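Local coordinates for vesicular integral-membrane protein VIP36 (Canis lupus familiaris, PDB 2DUR) that acts as a calcium-dependent lectin of the early secretory pathway, binding high-mannose glycans and taking part in the transport and sorting of the glycoproteins that carry them, at residues 39-53 with 207-221. Sequence-based numbering, arbitrary orientation.
Sequences YVRLTPDERSKEGSI and ASAGTGDLSDNHDII. With MAN (alpha-D-mannopyranose), chain C; MAN (alpha-D-mannopyranose), chain B.
Arg-41 lies alongside Asp-219 and grips it side-on: NE reaches OD1 at 2.7 Å and NH2 reaches OD2 at 3.0 Å, both on syn lone pairs, with guanidinium and carboxylate planes only 13° apart. Asn-217 OD1 sits over one guanidinium face and Tyr-39 OH over the opposite one, while the Tyr-39 ring stacks on the Asp-219 carboxylate. His-73 gives Asp-219 OD2 a further hydrogen bond. Between the two sheets, Leu-42 drops its CB onto Ala-209 CB (3.8 Å) and its CD1 onto Ile-220 CG1. Thr-43 OG1 meets His-218 ND1 at the ring edge (2.8 Å). Thr-211 OG1, placed by chi1 of 58° between its own backbone N and carbonyl carbon, donates to Glu-46 O (2.7 Å) and accepts from Lys-49 N, so one hydroxyl joins two points of the 44-49 connection to strand 204-211. Beyond it both loops reach the dimannose: Ser-48 OG bonds O4 of one mannose (2.6 Å), Asp-213 accepts one hydrogen bond from each sugar, OD1 from O6 of that mannose and OD2 from O1 of the other, and the N-H groups of Asp-213 and Leu-214 bind O5 and O6 of the latter. Asp-83, Asn-118 and His-142 also hydrogen-bond the disaccharide. In this legume-lectin-like β-sandwich, antiparallel strands 49-55 and 204-211 pair in one sheet, flanked by 27-31 and 84-90; strands 40-43 and 217-227 pair in the other, between 34-35 and 64-73.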
loop_
_atom_site.group_PDB
_atom_site.type_symbol
_atom_site.label_atom_id
_atom_site.label_comp_id
_atom_site.label_asym_id
_atom_site.label_seq_id
_atom_site.Cartn_x
_atom_site.Cartn_y
_atom_site.Cartn_z
ATOM N N TYR A 39 -3.389 -5.568 -16.465
ATOM C CA TYR A 39 -2.771 -4.919 -15.311
ATOM C C TYR A 39 -3.024 -3.429 -15.336
ATOM O O TYR A 39 -3.305 -2.858 -16.386
ATOM C CB TYR A 39 -1.249 -5.174 -15.242
ATOM C CG TYR A 39 -0.459 -4.800 -16.487
ATOM C CD1 TYR A 39 -0.128 -3.464 -16.761
ATOM C CD2 TYR A 39 -0.047 -5.781 -17.396
ATOM C CE1 TYR A 39 0.599 -3.114 -17.902
ATOM C CE2 TYR A 39 0.675 -5.438 -18.544
ATOM C CZ TYR A 39 0.992 -4.114 -18.792
ATOM O OH TYR A 39 1.702 -3.780 -19.928
ATOM N N VAL A 40 -2.933 -2.823 -14.158
ATOM C CA VAL A 40 -2.863 -1.370 -14.035
ATOM C C VAL A 40 -1.381 -1.043 -13.856
ATOM O O VAL A 40 -0.705 -1.649 -13.023
ATOM C CB VAL A 40 -3.696 -0.903 -12.834
ATOM C CG1 VAL A 40 -3.458 0.597 -12.551
ATOM C CG2 VAL A 40 -5.171 -1.173 -13.099
ATOM N N ARG A 41 -0.836 -0.140 -14.670
ATOM C CA ARG A 41 0.571 0.169 -14.546
ATOM C C ARG A 41 0.668 1.572 -13.993
ATOM O O ARG A 41 0.331 2.519 -14.689
ATOM C CB ARG A 41 1.275 0.093 -15.912
ATOM C CG ARG A 41 2.742 0.515 -15.880
ATOM C CD ARG A 41 3.504 -0.027 -17.094
ATOM N NE ARG A 41 3.653 -1.471 -16.930
ATOM C CZ ARG A 41 4.076 -2.310 -17.872
ATOM N NH1 ARG A 41 4.406 -1.859 -19.083
ATOM N NH2 ARG A 41 4.164 -3.619 -17.599
ATOM N N LEU A 42 1.118 1.686 -12.738
ATOM C CA LEU A 42 1.206 2.983 -12.077
ATOM C C LEU A 42 2.282 3.869 -12.706
ATOM O O LEU A 42 2.067 5.082 -12.868
ATOM C CB LEU A 42 1.482 2.793 -10.585
ATOM C CG LEU A 42 0.407 1.990 -9.830
ATOM C CD1 LEU A 42 0.910 1.695 -8.406
ATOM C CD2 LEU A 42 -0.881 2.743 -9.787
ATOM N N THR A 43 3.441 3.290 -12.993
ATOM C CA THR A 43 4.485 3.983 -13.771
ATOM C C THR A 43 5.078 3.018 -14.786
ATOM O O THR A 43 5.208 1.834 -14.490
ATOM C CB THR A 43 5.645 4.517 -12.901
ATOM O OG1 THR A 43 6.449 3.431 -12.406
ATOM C CG2 THR A 43 5.141 5.407 -11.747
ATOM N N PRO A 44 5.485 3.543 -15.962
ATOM C CA PRO A 44 6.330 2.752 -16.824
ATOM C C PRO A 44 7.767 2.840 -16.322
ATOM O O PRO A 44 8.068 3.581 -15.356
ATOM C CB PRO A 44 6.229 3.485 -18.150
ATOM C CG PRO A 44 6.082 4.942 -17.747
ATOM C CD PRO A 44 5.291 4.914 -16.481
ATOM N N ASP A 45 8.658 2.112 -16.996
ATOM C CA ASP A 45 10.074 2.084 -16.686
ATOM C C ASP A 45 10.721 3.310 -17.333
ATOM O O ASP A 45 11.617 3.204 -18.179
ATOM C CB ASP A 45 10.685 0.751 -17.192
ATOM C CG ASP A 45 12.072 0.469 -16.674
ATOM O OD1 ASP A 45 12.634 1.253 -15.871
ATOM O OD2 ASP A 45 12.635 -0.597 -17.081
ATOM N N GLU A 46 10.217 4.477 -16.943
ATOM C CA GLU A 46 10.711 5.759 -17.442
ATOM C C GLU A 46 10.892 6.685 -16.251
ATOM O O GLU A 46 10.286 6.472 -15.186
ATOM C CB GLU A 46 9.697 6.360 -18.410
ATOM C CG GLU A 46 9.562 5.517 -19.683
ATOM C CD GLU A 46 8.413 5.931 -20.579
ATOM O OE1 GLU A 46 7.818 7.015 -20.381
ATOM O OE2 GLU A 46 8.104 5.144 -21.505
ATOM N N ARG A 47 11.699 7.726 -16.453
ATOM C CA ARG A 47 12.089 8.600 -15.351
ATOM C C ARG A 47 11.019 9.637 -15.035
ATOM O O ARG A 47 10.205 10.002 -15.892
ATOM C CB ARG A 47 13.435 9.260 -15.690
ATOM C CG ARG A 47 14.555 8.254 -15.703
ATOM C CD ARG A 47 15.898 8.854 -16.033
ATOM N NE ARG A 47 15.851 9.489 -17.337
ATOM C CZ ARG A 47 16.876 10.149 -17.866
ATOM N NH1 ARG A 47 18.021 10.236 -17.209
ATOM N NH2 ARG A 47 16.741 10.710 -19.051
ATOM N N SER A 48 11.035 10.094 -13.781
ATOM C CA SER A 48 10.200 11.208 -13.323
ATOM C C SER A 48 8.714 11.005 -13.594
ATOM O O SER A 48 8.049 11.862 -14.191
ATOM C CB SER A 48 10.709 12.540 -13.911
ATOM O OG SER A 48 12.032 12.771 -13.450
ATOM N N LYS A 49 8.190 9.868 -13.120
ATOM C CA LYS A 49 6.763 9.551 -13.230
ATOM C C LYS A 49 6.155 9.374 -11.840
ATOM O O LYS A 49 6.835 8.932 -10.909
ATOM C CB LYS A 49 6.535 8.254 -14.022
ATOM C CG LYS A 49 7.156 8.244 -15.434
ATOM C CD LYS A 49 6.338 9.080 -16.402
ATOM C CE LYS A 49 7.034 9.144 -17.757
ATOM N NZ LYS A 49 6.459 10.212 -18.606
ATOM N N GLU A 50 4.888 9.747 -11.720
ATOM C CA GLU A 50 4.121 9.500 -10.495
ATOM C C GLU A 50 2.706 9.141 -10.875
ATOM O O GLU A 50 2.040 9.888 -11.599
ATOM C CB GLU A 50 4.151 10.735 -9.594
ATOM C CG GLU A 50 5.535 10.897 -8.960
ATOM C CD GLU A 50 5.775 12.207 -8.232
ATOM O OE1 GLU A 50 4.946 13.141 -8.293
ATOM O OE2 GLU A 50 6.849 12.296 -7.603
ATOM N N GLY A 51 2.240 7.981 -10.396
ATOM C CA GLY A 51 0.883 7.546 -10.761
ATOM C C GLY A 51 0.196 6.967 -9.548
ATOM O O GLY A 51 0.863 6.448 -8.661
ATOM N N SER A 52 -1.123 7.053 -9.508
ATOM C CA SER A 52 -1.858 6.478 -8.388
ATOM C C SER A 52 -3.203 5.949 -8.856
ATOM O O SER A 52 -3.649 6.251 -9.974
ATOM C CB SER A 52 -2.054 7.529 -7.295
ATOM O OG SER A 52 -2.986 8.536 -7.669
ATOM N N ILE A 53 -3.831 5.157 -7.986
ATOM C CA ILE A 53 -5.224 4.736 -8.143
ATOM C C ILE A 53 -5.883 4.907 -6.771
ATOM O O ILE A 53 -5.243 4.703 -5.721
ATOM C CB ILE A 53 -5.371 3.258 -8.648
ATOM C CG1 ILE A 53 -4.644 2.254 -7.739
ATOM C CG2 ILE A 53 -4.878 3.115 -10.088
ATOM C CD1 ILE A 53 -4.956 0.796 -8.091
ATOM N N ALA A 207 -3.248 3.125 -4.147
ATOM C CA ALA A 207 -1.902 2.610 -4.403
ATOM C C ALA A 207 -1.242 3.645 -5.300
ATOM O O ALA A 207 -1.914 4.276 -6.121
ATOM C CB ALA A 207 -1.920 1.225 -5.104
ATOM N N SER A 208 0.064 3.811 -5.126
ATOM C CA SER A 208 0.807 4.745 -5.951
ATOM C C SER A 208 2.230 4.274 -6.161
ATOM O O SER A 208 2.741 3.370 -5.484
ATOM C CB SER A 208 0.767 6.157 -5.326
ATOM O OG SER A 208 1.450 6.160 -4.075
ATOM N N ALA A 209 2.885 4.875 -7.146
ATOM C CA ALA A 209 4.286 4.581 -7.359
ATOM C C ALA A 209 4.974 5.788 -7.932
ATOM O O ALA A 209 4.330 6.655 -8.515
ATOM C CB ALA A 209 4.464 3.384 -8.314
ATOM N N GLY A 210 6.284 5.828 -7.739
ATOM C CA GLY A 210 7.065 6.935 -8.277
ATOM C C GLY A 210 8.369 6.422 -8.857
ATOM O O GLY A 210 8.901 5.396 -8.426
ATOM N N THR A 211 8.866 7.163 -9.856
ATOM C CA THR A 211 10.213 6.984 -10.425
ATOM C C THR A 211 10.850 8.379 -10.423
ATOM O O THR A 211 10.131 9.376 -10.523
ATOM C CB THR A 211 10.161 6.432 -11.892
ATOM O OG1 THR A 211 9.413 7.319 -12.720
ATOM C CG2 THR A 211 9.474 5.056 -11.906
ATOM N N GLY A 212 12.174 8.425 -10.286
ATOM C CA GLY A 212 12.926 9.702 -10.276
ATOM C C GLY A 212 13.972 9.611 -11.360
ATOM O O GLY A 212 13.632 9.438 -12.533
ATOM N N ASP A 213 15.237 9.745 -10.973
ATOM C CA ASP A 213 16.351 9.549 -11.913
ATOM C C ASP A 213 16.477 8.069 -12.260
ATOM O O ASP A 213 17.188 7.722 -13.227
ATOM C CB ASP A 213 17.659 10.024 -11.296
ATOM C CG ASP A 213 17.690 11.526 -11.081
ATOM O OD1 ASP A 213 17.023 12.248 -11.845
ATOM O OD2 ASP A 213 18.397 11.962 -10.150
ATOM N N LEU A 214 15.831 7.225 -11.445
ATOM C CA LEU A 214 15.788 5.756 -11.650
ATOM C C LEU A 214 14.354 5.318 -11.793
ATOM O O LEU A 214 13.440 5.974 -11.290
ATOM C CB LEU A 214 16.445 5.053 -10.460
ATOM C CG LEU A 214 17.902 5.437 -10.176
ATOM C CD1 LEU A 214 18.397 4.761 -8.913
ATOM C CD2 LEU A 214 18.781 5.090 -11.390
ATOM N N SER A 215 14.137 4.198 -12.474
ATOM C CA SER A 215 12.786 3.836 -12.808
ATOM C C SER A 215 12.580 2.316 -12.718
ATOM O O SER A 215 13.522 1.561 -12.455
ATOM C CB SER A 215 12.418 4.359 -14.200
ATOM O OG SER A 215 13.185 3.695 -15.191
ATOM N N ASP A 216 11.327 1.933 -12.902
ATOM C CA ASP A 216 10.863 0.534 -12.953
ATOM C C ASP A 216 9.407 0.573 -13.381
ATOM O O ASP A 216 8.684 1.565 -13.188
ATOM C CB ASP A 216 10.885 -0.144 -11.564
ATOM C CG ASP A 216 12.056 -1.061 -11.343
ATOM O OD1 ASP A 216 12.663 -1.606 -12.309
ATOM O OD2 ASP A 216 12.364 -1.288 -10.149
ATOM N N ASN A 217 8.933 -0.527 -13.943
ATOM C CA ASN A 217 7.503 -0.688 -14.078
ATOM C C ASN A 217 6.959 -1.038 -12.706
ATOM O O ASN A 217 7.505 -1.912 -12.046
ATOM C CB ASN A 217 7.177 -1.860 -15.000
ATOM C CG ASN A 217 7.631 -1.622 -16.423
ATOM O OD1 ASN A 217 7.050 -0.787 -17.132
ATOM N ND2 ASN A 217 8.663 -2.364 -16.850
ATOM N N HIS A 218 5.914 -0.330 -12.293
ATOM C CA HIS A 218 5.204 -0.632 -11.036
ATOM C C HIS A 218 3.766 -0.967 -11.391
ATOM O O HIS A 218 2.971 -0.090 -11.662
ATOM C CB HIS A 218 5.280 0.589 -10.077
ATOM C CG HIS A 218 6.674 0.940 -9.666
ATOM N ND1 HIS A 218 7.370 2.007 -10.211
ATOM C CD2 HIS A 218 7.486 0.410 -8.724
ATOM C CE1 HIS A 218 8.573 2.066 -9.665
ATOM N NE2 HIS A 218 8.665 1.114 -8.753
ATOM N N ASP A 219 3.440 -2.276 -11.409
ATOM C CA ASP A 219 2.106 -2.724 -11.814
ATOM C C ASP A 219 1.268 -3.245 -10.638
ATOM O O ASP A 219 1.797 -3.873 -9.727
ATOM C CB ASP A 219 2.185 -3.875 -12.828
ATOM C CG ASP A 219 2.922 -3.501 -14.100
ATOM O OD1 ASP A 219 3.031 -2.294 -14.387
ATOM O OD2 ASP A 219 3.364 -4.423 -14.822
ATOM N N ILE A 220 -0.034 -2.982 -10.690
ATOM C CA ILE A 220 -1.010 -3.601 -9.768
ATOM C C ILE A 220 -1.922 -4.461 -10.627
ATOM O O ILE A 220 -2.617 -3.937 -11.487
ATOM C CB ILE A 220 -1.869 -2.544 -9.026
ATOM C CG1 ILE A 220 -0.980 -1.563 -8.249
ATOM C CG2 ILE A 220 -2.892 -3.222 -8.068
ATOM C CD1 ILE A 220 -0.155 -2.180 -7.106
ATOM N N ILE A 221 -1.906 -5.780 -10.401
ATOM C CA ILE A 221 -2.797 -6.676 -11.161
ATOM C C ILE A 221 -4.171 -6.731 -10.501
ATOM O O ILE A 221 -5.204 -6.622 -11.165
ATOM C CB ILE A 221 -2.211 -8.081 -11.325
ATOM C CG1 ILE A 221 -0.969 -8.071 -12.223
ATOM C CG2 ILE A 221 -3.280 -9.045 -11.928
ATOM C CD1 ILE A 221 0.345 -7.628 -11.551
HETATM C C1 MAN C . 16.366 11.413 -7.961
HETATM C C2 MAN C . 15.452 11.896 -6.836
HETATM C C3 MAN C . 15.344 10.833 -5.732
HETATM C C4 MAN C . 15.007 9.448 -6.307
HETATM C C5 MAN C . 16.106 9.099 -7.295
HETATM C C6 MAN C . 15.923 7.696 -7.878
HETATM O O1 MAN C . 17.732 11.560 -7.583
HETATM O O2 MAN C . 14.173 12.131 -7.370
HETATM O O3 MAN C . 14.381 11.237 -4.770
HETATM O O4 MAN C . 14.927 8.455 -5.308
HETATM O O5 MAN C . 16.034 10.073 -8.326
HETATM O O6 MAN C . 14.783 7.661 -8.709
HETATM C C1 MAN B . 13.906 13.538 -7.432
HETATM C C2 MAN B . 12.404 13.725 -7.268
HETATM C C3 MAN B . 11.704 13.107 -8.476
HETATM C C4 MAN B . 12.275 13.658 -9.785
HETATM C C5 MAN B . 13.808 13.558 -9.817
HETATM C C6 MAN B . 14.425 14.282 -11.018
HETATM O O2 MAN B . 12.159 15.115 -7.184
HETATM O O3 MAN B . 10.321 13.346 -8.378
HETATM O O4 MAN B . 11.711 12.946 -10.851
HETATM O O5 MAN B . 14.325 14.152 -8.643
HETATM O O6 MAN B . 15.849 14.333 -10.905
HETATM O O HOH W 1 7.690 0.621 -19.310
HETATM O O HOH W 2 18.889 9.048 -14.931
HETATM O O HOH W 3 8.772 10.815 -8.581
#